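Local coordinates for protein deoxyribodipyrimidine photo-lyase (Oryza sativa Japonica Group, PDB 3UMV) that repairs ultraviolet-damaged DNA by using light to split cyclobutane pyrimidine dimers back into separate pyrimidines, with FAD as its cofactor, at residues Y42-L45 / R46-L50; A343-W346 / A347-T350; I476-V479 / K480-G484. All coordinates share one frame; numbering follows the deposited sequence. Where two conformers were deposited one is given.

In the fold
The three contacts are local and follow one another along the chain. Contact 1 lies in the N-terminal alpha/beta domain, where strand 40-44 of the mixed sheet runs into the loop before helix 54-66. Contact 2 is the start of helix 345-353, and contact 3 lies on helix 472-489, the last of the chain. Their centres are 36 to 37 Å apart, and none touches another; the nearest atoms of contacts 1 and 2 are about 17 Å apart. Contact 1 is buried, on the opposite side of the chain's centre from contacts 2 and 3, which belong to the periphery of the helical part that holds FAD.

Contact 1: Y42-L45 / R46-L50; sequences YWML and RDQRL
In the Rossmann-like alpha/beta domain of the photolyase, where strand 40-44 gives way to the loop before helix 54-66, Tyr42 and Met44 meet Asp47 to Leu50 of the loop. Met44 lies along the loop. With CG anti to the backbone N (chi1 180°), CG and SD run out extended along the loop backbone, and the bend at chi3 turns CE to Arg49 O and Leu50: CG lies 3.5 Å from Asp47 O, SD 3.7 Å from Gln48 CA, and CE 3.6 Å from Arg49 O. CE also reaches the Leu50 methyl CD2, at 4.2 Å, while Leu100 of helix 87-106 packs on both side chains. Gln48, the centre of an inverse gamma turn, folds back to the carbonyl of Leu45. Its NE2 donates to Leu45 O at 2.9 Å, a nearly straight bond (169°) with the acceptor close to the plane of the amide. Tyr42 brings its hydroxyl near the same loop, OH lying 3.5 Å from Asp47 O; the phenol's hydrogen-bond partners are Asp136 and Asn53. Asp47 OD2 takes Arg49 NH1 at 3.0 Å in a salt bridge on its anti lone pair and is also bonded by His169, while the same NH1 reaches Gly291 O. Arg46, extended from CG to NE, ends in a salt bridge with Asp328. Every residue in contact is buried, and the charges of Arg46, Asp47 and Arg49 each have an opposite charge or a hydrogen-bond partner within the protein, which would probably offset the cost of burying them.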
loop_
_atom_site.group_PDB
_atom_site.type_symbol
_atom_site.label_atom_id
_atom_site.label_comp_id
_atom_site.label_asym_id
_atom_site.label_seq_id
_atom_site.Cartn_x
_atom_site.Cartn_y
_atom_site.Cartn_z
ATOM N N TYR A 42 -8.704 8.053 17.365
ATOM C CA TYR A 42 -8.017 7.202 16.406
ATOM C C TYR A 42 -7.477 8.086 15.285
ATOM O O TYR A 42 -8.240 8.703 14.535
ATOM C CB TYR A 42 -8.952 6.107 15.855
ATOM C CG TYR A 42 -8.453 5.404 14.604
ATOM C CD1 TYR A 42 -7.103 5.101 14.431
ATOM C CD2 TYR A 42 -9.343 5.020 13.597
ATOM C CE1 TYR A 42 -6.643 4.468 13.280
ATOM C CE2 TYR A 42 -8.890 4.369 12.437
ATOM C CZ TYR A 42 -7.546 4.088 12.293
ATOM O OH TYR A 42 -7.093 3.439 11.160
ATOM N N TRP A 43 -6.155 8.198 15.234
ATOM C CA TRP A 43 -5.482 8.882 14.146
ATOM C C TRP A 43 -5.379 7.906 12.978
ATOM O O TRP A 43 -4.514 7.037 12.953
ATOM C CB TRP A 43 -4.099 9.374 14.606
ATOM C CG TRP A 43 -3.246 9.954 13.499
ATOM C CD1 TRP A 43 -3.658 10.314 12.244
ATOM C CD2 TRP A 43 -1.831 10.210 13.543
ATOM N NE1 TRP A 43 -2.599 10.793 11.522
ATOM C CE2 TRP A 43 -1.464 10.737 12.289
ATOM C CE3 TRP A 43 -0.840 10.048 14.523
ATOM C CZ2 TRP A 43 -0.139 11.101 11.979
ATOM C CZ3 TRP A 43 0.480 10.418 14.215
ATOM C CH2 TRP A 43 0.811 10.935 12.957
ATOM N N MET A 44 -6.317 8.033 12.043
ATOM C CA MET A 44 -6.360 7.209 10.845
ATOM C C MET A 44 -5.327 7.700 9.842
ATOM O O MET A 44 -5.292 8.886 9.529
ATOM C CB MET A 44 -7.751 7.331 10.227
ATOM C CG MET A 44 -7.953 6.525 8.946
ATOM S SD MET A 44 -9.590 6.857 8.265
ATOM C CE MET A 44 -10.634 5.786 9.252
ATOM N N LEU A 45 -4.501 6.797 9.327
ATOM C CA LEU A 45 -3.570 7.157 8.271
ATOM C C LEU A 45 -3.520 6.108 7.180
ATOM O O LEU A 45 -3.927 6.375 6.052
ATOM C CB LEU A 45 -2.174 7.453 8.828
ATOM C CG LEU A 45 -1.225 8.140 7.846
ATOM C CD1 LEU A 45 -0.213 8.960 8.642
ATOM C CD2 LEU A 45 -0.528 7.124 6.929
ATOM N N ARG A 46 -3.035 4.913 7.509
ATOM C CA ARG A 46 -2.925 3.869 6.487
ATOM C C ARG A 46 -4.241 3.178 6.178
ATOM O O ARG A 46 -4.463 2.740 5.044
ATOM C CB ARG A 46 -1.875 2.830 6.864
ATOM C CG ARG A 46 -1.439 1.966 5.679
ATOM C CD ARG A 46 -0.452 0.929 6.135
ATOM N NE ARG A 46 0.154 0.204 5.028
ATOM C CZ ARG A 46 1.067 -0.744 5.213
ATOM N NH1 ARG A 46 1.457 -1.041 6.451
ATOM N NH2 ARG A 46 1.600 -1.378 4.180
ATOM N N ASP A 47 -5.125 3.078 7.164
ATOM C CA ASP A 47 -6.297 2.232 6.971
ATOM C C ASP A 47 -7.582 3.047 6.896
ATOM O O ASP A 47 -8.298 3.219 7.884
ATOM C CB ASP A 47 -6.324 1.145 8.052
ATOM C CG ASP A 47 -5.110 0.222 7.960
ATOM O OD1 ASP A 47 -4.164 0.419 8.743
ATOM O OD2 ASP A 47 -5.073 -0.661 7.063
ATOM N N GLN A 48 -7.848 3.546 5.690
ATOM C CA GLN A 48 -8.911 4.501 5.435
ATOM C C GLN A 48 -10.255 3.818 5.201
ATOM O O GLN A 48 -10.802 3.828 4.083
ATOM C CB GLN A 48 -8.508 5.405 4.275
ATOM C CG GLN A 48 -7.237 6.184 4.593
ATOM C CD GLN A 48 -6.478 6.628 3.362
ATOM O OE1 GLN A 48 -7.068 6.904 2.314
ATOM N NE2 GLN A 48 -5.160 6.711 3.487
ATOM N N ARG A 49 -10.762 3.229 6.279
ATOM C CA ARG A 49 -12.008 2.468 6.295
ATOM C C ARG A 49 -12.513 2.354 7.729
ATOM O O ARG A 49 -11.735 2.401 8.683
ATOM C CB ARG A 49 -11.799 1.065 5.709
ATOM C CG ARG A 49 -11.012 0.124 6.620
ATOM C CD ARG A 49 -10.673 -1.221 5.936
ATOM N NE ARG A 49 -9.832 -2.005 6.840
ATOM C CZ ARG A 49 -8.507 -1.925 6.900
ATOM N NH1 ARG A 49 -7.827 -1.144 6.052
ATOM N NH2 ARG A 49 -7.856 -2.648 7.800
ATOM N N LEU A 50 -13.828 2.211 7.872
ATOM C CA LEU A 50 -14.438 1.998 9.185
ATOM C C LEU A 50 -14.641 0.507 9.468
ATOM O O LEU A 50 -14.572 0.087 10.618
ATOM C CB LEU A 50 -15.757 2.755 9.302
ATOM C CG LEU A 50 -15.634 4.248 9.014
ATOM C CD1 LEU A 50 -17.007 4.921 9.014
ATOM C CD2 LEU A 50 -14.691 4.891 10.029
#

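Contact 2: A343-W346 / A347-T350; sequences AWEW and ARKT
The first turn of helix 345-353 begins here, with Trp344 at the N-cap position and the end of Arg348 brought back to Ala343. Arg348 reaches the residue before the N-cap through a bend at chi3 (-84°), which brings NE to Ala343 O at 2.9 Å. The oxygen lies in the guanidinium plane, although the donor stands well above the plane of the carbonyl. Glu345 comes over a face of the same guanidinium, NH2 lying 3.3 Å from Glu345 CA and 3.4 Å from Glu345 CB. Glu345 and Lys349, one turn on, meet by their aliphatic parts, Glu345 CG to Lys349 CD at 3.7 Å. Glu345 OE1 and Lys349 NZ stay 4.6 Å apart, beyond a salt bridge, and a water links them, donating to OE1 and accepting from NZ. On another side of the turn Trp346 has CG between its backbone N and carbonyl carbon (chi1 75°), which sets the indole against the following residue, Ala347 N and CB lying over its face. Ala347 CB sits over the centre of the six-membered ring, 3.9 Å from its centroid, in a CH-pi contact. The indole also packs on Tyr183 and Ile458. With an alanine here, the Ala347 methyl would probably lose its aromatic cover and a gap open beside Tyr183 and Ile458. Trp344 O accepts Arg348 N at 3.0 Å and, weakly, Ala347 N, while Thr350 OG1 is bonded to Lys457 N. Trp344 at the N-cap, with this i to i+4 bond and those from Lys349 N to Glu345 O and Thr350 N to Trp346 O, is the usual opening of an alpha-helix.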
loop_
_atom_site.group_PDB
_atom_site.type_symbol
_atom_site.label_atom_id
_atom_site.label_comp_id
_atom_site.label_asym_id
_atom_site.label_seq_id
_atom_site.Cartn_x
_atom_site.Cartn_y
_atom_site.Cartn_z
ATOM N N ALA A 343 19.768 -3.978 -0.126
ATOM C CA ALA A 343 19.810 -5.331 -0.700
ATOM C C ALA A 343 20.739 -6.275 0.078
ATOM O O ALA A 343 21.572 -5.843 0.874
ATOM C CB ALA A 343 20.198 -5.303 -2.192
ATOM N N TRP A 344 20.585 -7.575 -0.156
ATOM C CA TRP A 344 21.426 -8.573 0.498
ATOM C C TRP A 344 22.861 -8.518 -0.045
ATOM O O TRP A 344 23.072 -8.103 -1.181
ATOM C CB TRP A 344 20.821 -9.972 0.327
ATOM C CG TRP A 344 20.210 -10.549 1.590
ATOM C CD1 TRP A 344 20.717 -11.563 2.350
ATOM C CD2 TRP A 344 18.982 -10.153 2.221
ATOM N NE1 TRP A 344 19.885 -11.818 3.414
ATOM C CE2 TRP A 344 18.815 -10.967 3.355
ATOM C CE3 TRP A 344 18.007 -9.199 1.928
ATOM C CZ2 TRP A 344 17.712 -10.853 4.203
ATOM C CZ3 TRP A 344 16.917 -9.078 2.775
ATOM C CH2 TRP A 344 16.776 -9.901 3.897
ATOM N N GLU A 345 23.841 -8.939 0.754
ATOM C CA GLU A 345 25.251 -8.829 0.348
ATOM C C GLU A 345 25.582 -9.523 -0.982
ATOM O O GLU A 345 26.349 -8.990 -1.785
ATOM C CB GLU A 345 26.185 -9.325 1.463
ATOM C CG GLU A 345 27.626 -8.948 1.238
ATOM C CD GLU A 345 28.550 -9.496 2.309
ATOM O OE1 GLU A 345 29.723 -9.074 2.351
ATOM O OE2 GLU A 345 28.110 -10.352 3.101
ATOM N N TRP A 346 24.990 -10.687 -1.240
ATOM C CA TRP A 346 25.301 -11.406 -2.470
ATOM C C TRP A 346 24.922 -10.551 -3.673
ATOM O O TRP A 346 25.621 -10.542 -4.677
ATOM C CB TRP A 346 24.575 -12.750 -2.530
ATOM C CG TRP A 346 23.099 -12.655 -2.830
ATOM C CD1 TRP A 346 22.086 -12.593 -1.924
ATOM C CD2 TRP A 346 22.480 -12.622 -4.129
ATOM N NE1 TRP A 346 20.873 -12.517 -2.572
ATOM C CE2 TRP A 346 21.089 -12.529 -3.923
ATOM C CE3 TRP A 346 22.969 -12.650 -5.441
ATOM C CZ2 TRP A 346 20.180 -12.475 -4.971
ATOM C CZ3 TRP A 346 22.062 -12.594 -6.490
ATOM C CH2 TRP A 346 20.679 -12.504 -6.241
ATOM N N ALA A 347 23.794 -9.855 -3.555
ATOM C CA ALA A 347 23.245 -9.064 -4.655
ATOM C C ALA A 347 24.048 -7.784 -4.837
ATOM O O ALA A 347 24.356 -7.367 -5.961
ATOM C CB ALA A 347 21.792 -8.753 -4.410
ATOM N N ARG A 348 24.391 -7.142 -3.726
ATOM C CA ARG A 348 25.239 -5.959 -3.820
ATOM C C ARG A 348 26.549 -6.280 -4.509
ATOM O O ARG A 348 26.979 -5.551 -5.400
ATOM C CB ARG A 348 25.477 -5.341 -2.440
ATOM C CG ARG A 348 24.205 -4.748 -1.842
ATOM C CD ARG A 348 24.395 -4.121 -0.464
ATOM N NE ARG A 348 24.334 -5.074 0.647
ATOM C CZ ARG A 348 25.376 -5.400 1.411
ATOM N NH1 ARG A 348 26.573 -4.880 1.163
ATOM N NH2 ARG A 348 25.228 -6.253 2.423
ATOM N N LYS A 349 27.171 -7.383 -4.113
ATOM C CA LYS A 349 28.477 -7.749 -4.665
ATOM C C LYS A 349 28.405 -8.086 -6.155
ATOM O O LYS A 349 29.265 -7.684 -6.940
ATOM C CB LYS A 349 29.089 -8.895 -3.869
ATOM C CG LYS A 349 29.537 -8.458 -2.481
ATOM C CD LYS A 349 29.900 -9.634 -1.595
ATOM C CE LYS A 349 31.242 -10.214 -1.953
ATOM N NZ LYS A 349 31.620 -11.385 -1.095
ATOM N N THR A 350 27.374 -8.819 -6.554
ATOM C CA THR A 350 27.282 -9.195 -7.957
ATOM C C THR A 350 27.018 -7.971 -8.833
ATOM O O THR A 350 27.554 -7.859 -9.923
ATOM C CB THR A 350 26.236 -10.307 -8.217
ATOM O OG1 THR A 350 26.473 -10.872 -9.513
ATOM C CG2 THR A 350 24.834 -9.753 -8.184
HETATM O O HOH W 1 31.759 -10.584 1.600
#

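Contact 3: I476-V479 / K480-G484; sequences ISYV and KRLAG
Arg481 lays its guanidinium group back over the preceding helical turn, one face above Tyr478 CA. CG anti to the carbonyl carbon sends the chain to the N-terminal side, passing Ser477 O at 3.2 Å from CG, and the bend at chi3 (-61°) folds the guanidinium in over the turn, so that NH2 comes to 3.7 Å from Ser477 CB. NH1 lies 3.7 Å from Tyr478 CA and, near the ring plane, at the edge of the tyrosine. Ser477 O lies over a guanidinium face too, but its bond goes to the backbone, where it accepts Arg481 N at 3.0 Å. The serine hydroxyl bonds back one turn, OG to Asp473 O. Next along the helix is Leu482, whose CD1 meets the far end of the phenol, 3.6 Å from Tyr478 CZ and 3.4 Å from Tyr478 OH. Tyr478 and Leu482 run alongside each other, and CD1 approaches the ring obliquely. The ring is carried there by chi1 of 159°, which sets CG anti to the backbone N and leans it toward the following turn. All of this belongs to helix 472-489, the last helix of the chain, whose residues 476 to 483 keep the regular i to i+4 pattern. Ala483 N to Val479 O, at 2.8 Å, is its straightest bond here (177°). Ile476, Val479 and Ala483 form the side turned to helix 376-388, meeting Ala380, Leu383 and His387 there, and Tyr478 reaches Glu384 of the same helix. Lys480, on the exposed side, packs its CB 3.4 Å from Ser477 O before its chain bends at chi2 and chi3.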
loop_
_atom_site.group_PDB
_atom_site.type_symbol
_atom_site.label_atom_id
_atom_site.label_comp_id
_atom_site.label_asym_id
_atom_site.label_seq_id
_atom_site.Cartn_x
_atom_site.Cartn_y
_atom_site.Cartn_z
ATOM N N ILE A 476 0.742 -5.303 -26.647
ATOM C CA ILE A 476 1.138 -4.041 -27.243
ATOM C C ILE A 476 -0.046 -3.306 -27.873
ATOM O O ILE A 476 -0.227 -2.112 -27.620
ATOM C CB ILE A 476 2.275 -4.239 -28.246
ATOM C CG1 ILE A 476 3.550 -4.622 -27.491
ATOM C CG2 ILE A 476 2.500 -2.968 -29.051
ATOM C CD1 ILE A 476 4.629 -5.179 -28.386
ATOM N N SER A 477 -0.861 -4.029 -28.650
ATOM C CA SER A 477 -2.074 -3.482 -29.265
ATOM C C SER A 477 -3.066 -2.950 -28.242
ATOM O O SER A 477 -3.641 -1.874 -28.425
ATOM C CB SER A 477 -2.779 -4.550 -30.113
ATOM O OG SER A 477 -1.976 -4.935 -31.207
ATOM N N TYR A 478 -3.283 -3.737 -27.189
ATOM C CA TYR A 478 -4.153 -3.374 -26.076
ATOM C C TYR A 478 -3.716 -2.080 -25.386
ATOM O O TYR A 478 -4.538 -1.220 -25.087
ATOM C CB TYR A 478 -4.203 -4.530 -25.077
ATOM C CG TYR A 478 -4.621 -4.150 -23.681
ATOM C CD1 TYR A 478 -3.674 -3.935 -22.687
ATOM C CD2 TYR A 478 -5.958 -4.012 -23.355
ATOM C CE1 TYR A 478 -4.056 -3.590 -21.402
ATOM C CE2 TYR A 478 -6.353 -3.667 -22.088
ATOM C CZ TYR A 478 -5.406 -3.456 -21.114
ATOM O OH TYR A 478 -5.821 -3.115 -19.850
ATOM N N VAL A 479 -2.421 -1.929 -25.140
ATOM C CA VAL A 479 -1.950 -0.684 -24.539
ATOM C C VAL A 479 -2.080 0.501 -25.501
ATOM O O VAL A 479 -2.477 1.596 -25.096
ATOM C CB VAL A 479 -0.513 -0.776 -24.018
ATOM C CG1 VAL A 479 -0.080 0.571 -23.463
ATOM C CG2 VAL A 479 -0.397 -1.843 -22.925
ATOM N N LYS A 480 -1.750 0.285 -26.771
ATOM C CA LYS A 480 -1.918 1.327 -27.784
ATOM C C LYS A 480 -3.343 1.884 -27.743
ATOM O O LYS A 480 -3.546 3.094 -27.746
ATOM C CB LYS A 480 -1.600 0.783 -29.178
ATOM C CG LYS A 480 -1.537 1.851 -30.263
ATOM C CD LYS A 480 -2.061 1.325 -31.594
ATOM C CE LYS A 480 -1.350 0.045 -32.017
ATOM N NZ LYS A 480 -1.927 -0.532 -33.271
ATOM N N ARG A 481 -4.330 0.995 -27.689
ATOM C CA ARG A 481 -5.723 1.425 -27.631
ATOM C C ARG A 481 -6.045 2.186 -26.345
ATOM O O ARG A 481 -6.795 3.161 -26.366
ATOM C CB ARG A 481 -6.666 0.233 -27.808
ATOM C CG ARG A 481 -6.476 -0.492 -29.126
ATOM C CD ARG A 481 -7.636 -1.418 -29.427
ATOM N NE ARG A 481 -7.799 -2.450 -28.411
ATOM C CZ ARG A 481 -7.164 -3.617 -28.424
ATOM N NH1 ARG A 481 -7.379 -4.500 -27.458
ATOM N NH2 ARG A 481 -6.315 -3.901 -29.402
ATOM N N LEU A 482 -5.474 1.742 -25.228
ATOM C CA LEU A 482 -5.661 2.427 -23.947
ATOM C C LEU A 482 -5.063 3.832 -23.976
ATOM O O LEU A 482 -5.717 4.806 -23.595
ATOM C CB LEU A 482 -5.028 1.628 -22.804
ATOM C CG LEU A 482 -5.975 0.776 -21.958
ATOM C CD1 LEU A 482 -5.219 0.084 -20.835
ATOM C CD2 LEU A 482 -7.107 1.627 -21.395
ATOM N N ALA A 483 -3.815 3.930 -24.423
ATOM C CA ALA A 483 -3.135 5.218 -24.516
ATOM C C ALA A 483 -3.913 6.179 -25.415
ATOM O O ALA A 483 -4.110 7.345 -25.075
ATOM C CB ALA A 483 -1.712 5.035 -25.027
ATOM N N GLY A 484 -4.364 5.682 -26.562
ATOM C CA GLY A 484 -5.126 6.502 -27.484
ATOM C C GLY A 484 -6.325 7.141 -26.811
ATOM O O GLY A 484 -6.508 8.357 -26.868
#